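Hypothetical nigD-like protein (Bacteroides caccae, PDB 3QWN) is of unknown function but, as a NigD-like protein, probably acts as an immunity protein or antitoxin that protects its host cell from a bacteriocin-like toxin. Local coordinates at residues A[27-30]-A[34-37]; A[54-59]-A[161-166]; A[131-136]-A[142-147]. All coordinates share one frame; numbering follows the deposited sequence.

Interaction 1. Residues A[27-30]-A[34-37]; sequences TLIP and EALT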
loop_
_atom_site.group_PDB
_atom_site.type_symbol
_atom_site.label_atom_id
_atom_site.label_comp_id
_atom_site.label_asym_id
_atom_site.label_seq_id
_atom_site.Cartn_x
_atom_site.Cartn_y
_atom_site.Cartn_z
ATOM N N THR A 27 8.645 -17.181 -6.851
ATOM C CA THR A 27 8.029 -16.297 -7.834
ATOM C C THR A 27 7.943 -14.868 -7.346
ATOM O O THR A 27 7.640 -14.631 -6.186
ATOM C CB THR A 27 6.637 -16.825 -8.137
ATOM O OG1 THR A 27 6.831 -18.104 -8.715
ATOM C CG2 THR A 27 5.832 -15.928 -9.089
ATOM N N LEU A 28 8.155 -13.926 -8.271
ATOM C CA LEU A 28 8.066 -12.496 -8.061
ATOM C C LEU A 28 7.178 -11.969 -9.175
ATOM O O LEU A 28 7.377 -12.318 -10.328
ATOM C CB LEU A 28 9.481 -11.833 -8.021
ATOM C CG LEU A 28 9.465 -10.348 -7.795
ATOM C CD1 LEU A 28 10.564 -9.908 -6.894
ATOM C CD2 LEU A 28 9.446 -9.609 -9.079
ATOM N N ILE A 29 6.150 -11.205 -8.836
ATOM C CA ILE A 29 5.218 -10.695 -9.843
ATOM C C ILE A 29 5.268 -9.186 -9.779
ATOM O O ILE A 29 4.739 -8.577 -8.839
ATOM C CB ILE A 29 3.772 -11.249 -9.763
ATOM C CG1 ILE A 29 3.761 -12.770 -9.495
ATOM C CG2 ILE A 29 3.009 -10.893 -11.038
ATOM C CD1 ILE A 29 2.524 -13.261 -9.072
ATOM N N PRO A 30 5.983 -8.571 -10.751
ATOM C CA PRO A 30 6.048 -7.101 -10.784
ATOM C C PRO A 30 4.672 -6.514 -11.057
ATOM O O PRO A 30 3.806 -7.201 -11.578
ATOM C CB PRO A 30 7.012 -6.807 -11.946
ATOM C CG PRO A 30 7.623 -8.107 -12.326
ATOM C CD PRO A 30 6.647 -9.164 -11.934
ATOM N N GLU A 34 4.819 -9.447 -16.273
ATOM C CA GLU A 34 4.364 -10.811 -16.071
ATOM C C GLU A 34 5.183 -11.460 -14.941
ATOM O O GLU A 34 6.270 -10.990 -14.610
ATOM C CB GLU A 34 4.526 -11.578 -17.402
ATOM C CG GLU A 34 3.313 -12.404 -17.821
ATOM C CD GLU A 34 2.110 -11.630 -18.328
ATOM O OE1 GLU A 34 2.223 -10.965 -19.384
ATOM O OE2 GLU A 34 1.043 -11.709 -17.678
ATOM N N ALA A 35 4.654 -12.525 -14.351
ATOM C CA ALA A 35 5.267 -13.307 -13.276
ATOM C C ALA A 35 6.604 -13.857 -13.715
ATOM O O ALA A 35 6.761 -14.268 -14.873
ATOM C CB ALA A 35 4.351 -14.465 -12.869
ATOM N N LEU A 36 7.564 -13.841 -12.809
ATOM C CA LEU A 36 8.904 -14.333 -13.059
ATOM C C LEU A 36 9.296 -15.358 -12.036
ATOM O O LEU A 36 9.005 -15.184 -10.851
ATOM C CB LEU A 36 9.929 -13.191 -13.011
ATOM C CG LEU A 36 9.885 -12.130 -14.080
ATOM C CD1 LEU A 36 10.571 -10.884 -13.587
ATOM C CD2 LEU A 36 10.528 -12.616 -15.364
ATOM N N THR A 37 9.966 -16.419 -12.492
ATOM C CA THR A 37 10.555 -17.432 -11.633
ATOM C C THR A 37 11.750 -16.742 -10.943
ATOM O O THR A 37 12.476 -16.005 -11.607
ATOM C CB THR A 37 10.957 -18.655 -12.481
ATOM O OG1 THR A 37 9.788 -19.342 -12.917
ATOM C CG2 THR A 37 11.837 -19.632 -11.718
HETATM O O HOH W 1 8.685 -20.213 -10.058
#
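Leu36 N donates a hydrogen bond to Leu28 O at 2.9 Å. The return bond, from Leu28 N to Leu36 O, is 3.0 Å long and nearly straight, 169° at the hydrogen. Leu28 and Leu36 thus form an antiparallel hydrogen-bonded pair. Leu36 O has a second, weaker neighbour, since the CA of Thr27 approaches it in a CA-H...O contact. Thr27 and Thr37, next along the strands, are a non-hydrogen-bonded pair. Their hydroxyls are joined through one water, which lies 3.1 Å from Thr27 OG1 and 3.2 Å from Thr37 OG1.

The two segments belong to the beta hairpin of strands 25-30 and 36-41, within the NigD-like N-terminal OB domain. Leu28 and Leu36 share one face of this sheet. There Leu28 packs on Ser57 and Tyr59 of strand 52-63, and Leu36 on Thr61. Thr27 and Thr37 lie on the other face.

Toward the turn, Ile29 and Pro30 carry the contact. With Ile29 CG1 beside the backbone N (chi1 -43°), CG1 meets Ala35 CB at 3.8 Å while CG2 lies near Ala35 CA and N. Two atoms of the Pro30 ring approach the other segment: CD sits 3.3 Å from Glu34 O, and CG is 4.2 Å from Leu36 CD1. Glu34 is exposed; its CB points away from segment 27-30, and its side chain is poorly ordered.

Interaction 2. Residues A[54-59]-A[161-166]; sequences RVMSNY and RAYLSV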
loop_
_atom_site.group_PDB
_atom_site.type_symbol
_atom_site.label_atom_id
_atom_site.label_comp_id
_atom_site.label_asym_id
_atom_site.label_seq_id
_atom_site.Cartn_x
_atom_site.Cartn_y
_atom_site.Cartn_z
ATOM N N ARG A 54 2.179 -9.440 -0.653
ATOM C CA ARG A 54 2.370 -8.116 -1.240
ATOM C C ARG A 54 3.514 -7.495 -0.417
ATOM O O ARG A 54 3.358 -7.344 0.798
ATOM C CB ARG A 54 1.054 -7.324 -1.169
ATOM C CG ARG A 54 1.071 -5.891 -1.711
ATOM C CD ARG A 54 1.102 -5.896 -3.201
ATOM N NE ARG A 54 1.008 -4.565 -3.807
ATOM C CZ ARG A 54 1.170 -4.350 -5.110
ATOM N NH1 ARG A 54 1.451 -5.360 -5.925
ATOM N NH2 ARG A 54 1.083 -3.122 -5.605
ATOM N N VAL A 55 4.684 -7.209 -1.053
ATOM C CA VAL A 55 5.889 -6.734 -0.362
ATOM C C VAL A 55 6.610 -5.639 -1.167
ATOM O O VAL A 55 6.300 -5.418 -2.332
ATOM C CB VAL A 55 6.887 -7.950 -0.122
ATOM C CG1 VAL A 55 6.342 -8.972 0.877
ATOM C CG2 VAL A 55 7.285 -8.633 -1.435
HETATM N N MSE A 56 7.631 -5.010 -0.543
HETATM C CA MSE A 56 8.597 -4.089 -1.161
HETATM C C MSE A 56 9.872 -4.906 -1.507
HETATM O O MSE A 56 10.314 -5.773 -0.738
HETATM C CB MSE A 56 8.931 -2.888 -0.255
HETATM C CG MSE A 56 7.701 -2.026 0.046
HETATM SE SE MSE A 56 6.779 -1.401 -1.583
HETATM C CE MSE A 56 8.217 -0.325 -2.335
ATOM N N SER A 57 10.446 -4.664 -2.675
ATOM C CA SER A 57 11.621 -5.441 -3.047
ATOM C C SER A 57 12.554 -4.688 -3.950
ATOM O O SER A 57 12.130 -3.958 -4.851
ATOM C CB SER A 57 11.187 -6.730 -3.756
ATOM O OG SER A 57 12.251 -7.597 -4.101
ATOM N N ASN A 58 13.839 -4.960 -3.755
ATOM C CA ASN A 58 14.912 -4.601 -4.651
ATOM C C ASN A 58 15.268 -5.902 -5.368
ATOM O O ASN A 58 15.677 -6.886 -4.740
ATOM C CB ASN A 58 16.121 -3.970 -3.963
ATOM C CG ASN A 58 17.192 -3.561 -4.947
ATOM O OD1 ASN A 58 18.149 -4.268 -5.164
ATOM N ND2 ASN A 58 17.004 -2.476 -5.647
ATOM N N TYR A 59 15.057 -5.927 -6.672
ATOM C CA TYR A 59 15.320 -7.114 -7.465
ATOM C C TYR A 59 15.750 -6.684 -8.844
ATOM O O TYR A 59 15.454 -5.562 -9.266
ATOM C CB TYR A 59 14.030 -8.003 -7.541
ATOM C CG TYR A 59 12.976 -7.461 -8.479
ATOM C CD1 TYR A 59 12.106 -6.447 -8.077
ATOM C CD2 TYR A 59 12.878 -7.921 -9.788
ATOM C CE1 TYR A 59 11.126 -5.943 -8.940
ATOM C CE2 TYR A 59 11.920 -7.406 -10.670
ATOM C CZ TYR A 59 11.042 -6.421 -10.242
ATOM O OH TYR A 59 10.091 -5.913 -11.105
ATOM N N ARG A 161 10.280 6.489 5.019
ATOM C CA ARG A 161 9.194 6.145 4.114
ATOM C C ARG A 161 8.402 4.996 4.645
ATOM O O ARG A 161 8.949 4.108 5.317
ATOM C CB ARG A 161 9.727 5.765 2.733
ATOM C CG ARG A 161 10.145 6.976 1.916
ATOM C CD ARG A 161 10.491 6.594 0.508
ATOM N NE ARG A 161 10.749 7.793 -0.286
ATOM C CZ ARG A 161 10.838 7.809 -1.605
ATOM N NH1 ARG A 161 10.685 6.687 -2.302
ATOM N NH2 ARG A 161 11.056 8.949 -2.245
ATOM N N ALA A 162 7.103 5.018 4.355
ATOM C CA ALA A 162 6.158 3.951 4.667
ATOM C C ALA A 162 5.458 3.585 3.378
ATOM O O ALA A 162 5.273 4.431 2.507
ATOM C CB ALA A 162 5.187 4.369 5.740
ATOM N N TYR A 163 5.130 2.314 3.236
ATOM C CA TYR A 163 4.532 1.796 2.021
ATOM C C TYR A 163 3.202 1.145 2.333
ATOM O O TYR A 163 3.147 0.257 3.165
ATOM C CB TYR A 163 5.508 0.791 1.365
ATOM C CG TYR A 163 6.875 1.392 1.119
ATOM C CD1 TYR A 163 7.132 2.158 -0.019
ATOM C CD2 TYR A 163 7.913 1.217 2.038
ATOM C CE1 TYR A 163 8.401 2.712 -0.251
ATOM C CE2 TYR A 163 9.179 1.779 1.823
ATOM C CZ TYR A 163 9.425 2.499 0.668
ATOM O OH TYR A 163 10.688 3.011 0.458
ATOM N N LEU A 164 2.135 1.597 1.660
ATOM C CA LEU A 164 0.784 1.065 1.814
ATOM C C LEU A 164 0.227 0.556 0.476
ATOM O O LEU A 164 0.419 1.185 -0.548
ATOM C CB LEU A 164 -0.160 2.162 2.373
ATOM C CG LEU A 164 -0.245 2.324 3.894
ATOM C CD1 LEU A 164 1.028 2.952 4.484
ATOM C CD2 LEU A 164 -1.406 3.168 4.251
ATOM N N SER A 165 -0.485 -0.564 0.500
ATOM C CA SER A 165 -1.179 -1.126 -0.654
ATOM C C SER A 165 -2.564 -1.433 -0.160
ATOM O O SER A 165 -2.741 -2.392 0.595
ATOM C CB SER A 165 -0.469 -2.364 -1.194
ATOM O OG SER A 165 0.359 -2.075 -2.307
ATOM N N VAL A 166 -3.512 -0.529 -0.428
ATOM C CA VAL A 166 -4.890 -0.671 0.024
ATOM C C VAL A 166 -5.640 -1.631 -0.926
ATOM O O VAL A 166 -5.864 -1.252 -2.085
ATOM C CB VAL A 166 -5.627 0.699 0.136
ATOM C CG1 VAL A 166 -6.999 0.518 0.764
ATOM C CG2 VAL A 166 -4.810 1.717 0.921
#
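Met56, a selenomethionine, lays its methyl over one face of the Tyr163 ring. CE is 4.0 Å from the ring centroid of Tyr163 and 29° off the normal, a CH-pi contact. The selenium approaches the same ring obliquely, with SE 4.4 Å from that centroid, which makes this a Met-aromatic contact. Bends at chi2 (-55°) and chi3 (-63°) fold the Met56 chain, so that CG and SE lie against CG of Tyr163 and CE reaches CD1 and CE1. This is the tightly packed part.

The contact joins strand 52-63 of the NigD-like N-terminal OB domain to strand 158-167 of the C-terminal beta sandwich domain. It is made by side chains alone, and the backbones stay well apart, with CA of Met56 7.8 Å from CA of Tyr163.

The other part is polar and rests on a single hydrogen bond across the segments; it too is buried. Arg54 NE donates to Ser165 OG at 3.0 Å, nearly straight. The hydroxyl oxygen lies at the guanidinium edge, in its plane. Asn113 OD1 ties the two partners together, bonding both Ser165 OG and Arg54 NH2. Arg54 NH1 forms a salt bridge with Asp31, which probably balances the buried charge. Asn58 and Arg161, partly exposed, do not meet the opposing segment.

Interaction 3. Residues A[131-136]-A[142-147]; sequences VEDLSE and TVNMLL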
loop_
_atom_site.group_PDB
_atom_site.type_symbol
_atom_site.label_atom_id
_atom_site.label_comp_id
_atom_site.label_asym_id
_atom_site.label_seq_id
_atom_site.Cartn_x
_atom_site.Cartn_y
_atom_site.Cartn_z
ATOM N N VAL A 131 -9.969 4.651 6.932
ATOM C CA VAL A 131 -11.315 4.902 7.437
ATOM C C VAL A 131 -12.201 5.079 6.202
ATOM O O VAL A 131 -11.994 5.997 5.414
ATOM C CB VAL A 131 -11.394 6.090 8.424
ATOM C CG1 VAL A 131 -12.780 6.177 9.054
ATOM C CG2 VAL A 131 -10.311 5.977 9.500
ATOM N N GLU A 132 -13.140 4.154 6.017
ATOM C CA GLU A 132 -14.033 4.075 4.873
ATOM C C GLU A 132 -15.387 4.742 5.134
ATOM O O GLU A 132 -16.031 4.514 6.172
ATOM C CB GLU A 132 -14.238 2.592 4.514
ATOM C CG GLU A 132 -15.100 2.319 3.298
ATOM C CD GLU A 132 -15.465 0.858 3.147
ATOM O OE1 GLU A 132 -16.161 0.317 4.038
ATOM O OE2 GLU A 132 -15.054 0.252 2.133
ATOM N N ASP A 133 -15.829 5.534 4.144
ATOM C CA ASP A 133 -17.141 6.177 4.126
ATOM C C ASP A 133 -17.794 5.847 2.793
ATOM O O ASP A 133 -17.279 6.234 1.744
ATOM C CB ASP A 133 -17.069 7.694 4.378
ATOM C CG ASP A 133 -18.366 8.426 4.065
ATOM O OD1 ASP A 133 -19.435 7.952 4.502
ATOM O OD2 ASP A 133 -18.311 9.459 3.370
ATOM N N LEU A 134 -18.912 5.103 2.835
ATOM C CA LEU A 134 -19.596 4.687 1.620
ATOM C C LEU A 134 -20.916 5.417 1.428
ATOM O O LEU A 134 -21.740 4.959 0.638
ATOM C CB LEU A 134 -19.808 3.165 1.627
ATOM C CG LEU A 134 -18.552 2.299 1.616
ATOM C CD1 LEU A 134 -18.893 0.841 1.911
ATOM C CD2 LEU A 134 -17.763 2.446 0.308
ATOM N N SER A 135 -21.093 6.591 2.076
ATOM C CA SER A 135 -22.325 7.398 2.006
ATOM C C SER A 135 -22.722 7.802 0.565
ATOM O O SER A 135 -23.914 7.962 0.287
ATOM C CB SER A 135 -22.205 8.646 2.875
ATOM O OG SER A 135 -21.157 9.498 2.447
ATOM N N GLU A 136 -21.739 7.955 -0.334
ATOM C CA GLU A 136 -21.975 8.339 -1.728
ATOM C C GLU A 136 -21.825 7.152 -2.688
ATOM O O GLU A 136 -21.980 7.348 -3.894
ATOM C CB GLU A 136 -20.987 9.436 -2.176
ATOM C CG GLU A 136 -21.009 10.765 -1.444
ATOM C CD GLU A 136 -19.789 11.625 -1.752
ATOM O OE1 GLU A 136 -19.527 11.904 -2.947
ATOM O OE2 GLU A 136 -19.088 12.015 -0.791
ATOM N N THR A 142 -18.695 6.648 -5.419
ATOM C CA THR A 142 -17.573 7.262 -4.712
ATOM C C THR A 142 -17.281 6.513 -3.409
ATOM O O THR A 142 -18.189 6.278 -2.606
ATOM C CB THR A 142 -17.844 8.750 -4.457
ATOM O OG1 THR A 142 -18.081 9.404 -5.708
ATOM C CG2 THR A 142 -16.708 9.441 -3.704
ATOM N N VAL A 143 -15.996 6.146 -3.219
ATOM C CA VAL A 143 -15.463 5.526 -2.009
ATOM C C VAL A 143 -14.585 6.583 -1.327
ATOM O O VAL A 143 -13.551 6.979 -1.882
ATOM C CB VAL A 143 -14.670 4.219 -2.288
ATOM C CG1 VAL A 143 -14.059 3.667 -1.009
ATOM C CG2 VAL A 143 -15.539 3.173 -2.975
ATOM N N ASN A 144 -15.015 7.057 -0.151
ATOM C CA ASN A 144 -14.241 8.035 0.601
ATOM C C ASN A 144 -13.308 7.314 1.549
ATOM O O ASN A 144 -13.737 6.438 2.297
ATOM C CB ASN A 144 -15.138 9.013 1.334
ATOM C CG ASN A 144 -15.819 9.975 0.404
ATOM O OD1 ASN A 144 -15.188 10.816 -0.222
ATOM N ND2 ASN A 144 -17.131 9.857 0.275
HETATM N N MSE A 145 -12.007 7.643 1.469
HETATM C CA MSE A 145 -10.967 7.038 2.296
HETATM C C MSE A 145 -10.206 8.090 3.060
HETATM O O MSE A 145 -9.793 9.092 2.493
HETATM C CB MSE A 145 -9.998 6.225 1.445
HETATM C CG MSE A 145 -10.622 5.025 0.788
HETATM SE SE MSE A 145 -9.252 3.924 0.014
HETATM C CE MSE A 145 -10.406 2.638 -0.885
ATOM N N LEU A 146 -10.050 7.881 4.353
ATOM C CA LEU A 146 -9.282 8.771 5.212
ATOM C C LEU A 146 -8.179 7.960 5.833
ATOM O O LEU A 146 -8.450 6.894 6.385
ATOM C CB LEU A 146 -10.152 9.442 6.290
ATOM C CG LEU A 146 -9.432 10.274 7.379
ATOM C CD1 LEU A 146 -8.625 11.465 6.772
ATOM C CD2 LEU A 146 -10.440 10.784 8.396
ATOM N N LEU A 147 -6.929 8.447 5.718
ATOM C CA LEU A 147 -5.809 7.751 6.307
ATOM C C LEU A 147 -5.861 7.836 7.839
ATOM O O LEU A 147 -6.004 8.926 8.412
ATOM C CB LEU A 147 -4.453 8.290 5.795
ATOM C CG LEU A 147 -3.216 7.548 6.308
ATOM C CD1 LEU A 147 -3.067 6.190 5.658
ATOM C CD2 LEU A 147 -1.989 8.369 6.149
HETATM O O HOH W 2 -18.733 7.677 -0.532
HETATM O O HOH W 3 -18.332 12.664 -5.651
#
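The Asp133 and Asn144 side chains lie side by side and point the same way, with their carboxylate and amide planes 15° apart. Between them Asn144 ND2 makes a weak bond to Asp133 OD2 at 3.3 Å. The same nitrogen gives a sounder bond to Glu136 OE2 at 3.1 Å, meeting that carboxylate from above its plane. At Asp133, OD1 is met from above its plane by Ser135 N, an Asx turn, and OD2 is met on the syn side by Ser135 OG. Asp133 CG stands anti to the backbone N (chi1 167°), which places the carboxylate beside Asn144.

Backbone bonds pair Val131 with Leu146 and Asp133 with Asn144 as antiparallel hydrogen-bonded pairs. Beyond Asp133 a water bridges the two segments. It donates to Asp133 O and to Thr142 O, at 2.6 Å from the latter, and accepts from Glu136 N. Another links Glu136 OE1 to Thr142 OG1, which is also hydrogen-bonded to Asn140 OD1. Leu134 CD2 packs on Val143 CG2 at 4.0 Å.

The short helix 137-140 connects the two strands. In the mixed sheet of the C-terminal domain, strand 127-133 is flanked by strand 84-85 and strand 142-150 by strand 181-190, while Met145 packs on Leu112 of strand 111-120.

From the N terminus, interaction 1 closes first, as a hairpin within the OB domain. Interaction 2 opens after it, on strand 52-63 of the same sheet, and closes about a hundred residues later on strand 158-167. Interaction 3, a local hairpin of the C-terminal domain, opens and closes within that long loop. Interaction 2 touches both others: Tyr59 meets Pro30 of interaction 1, while Leu164 meets Leu147 and Val166 meets Met145 of interaction 3. Interactions 1 and 3 do not touch. They lie on opposite sides of the chain's centre, nearest atoms about 20 Å apart, and interaction 2 joins the two domains between them.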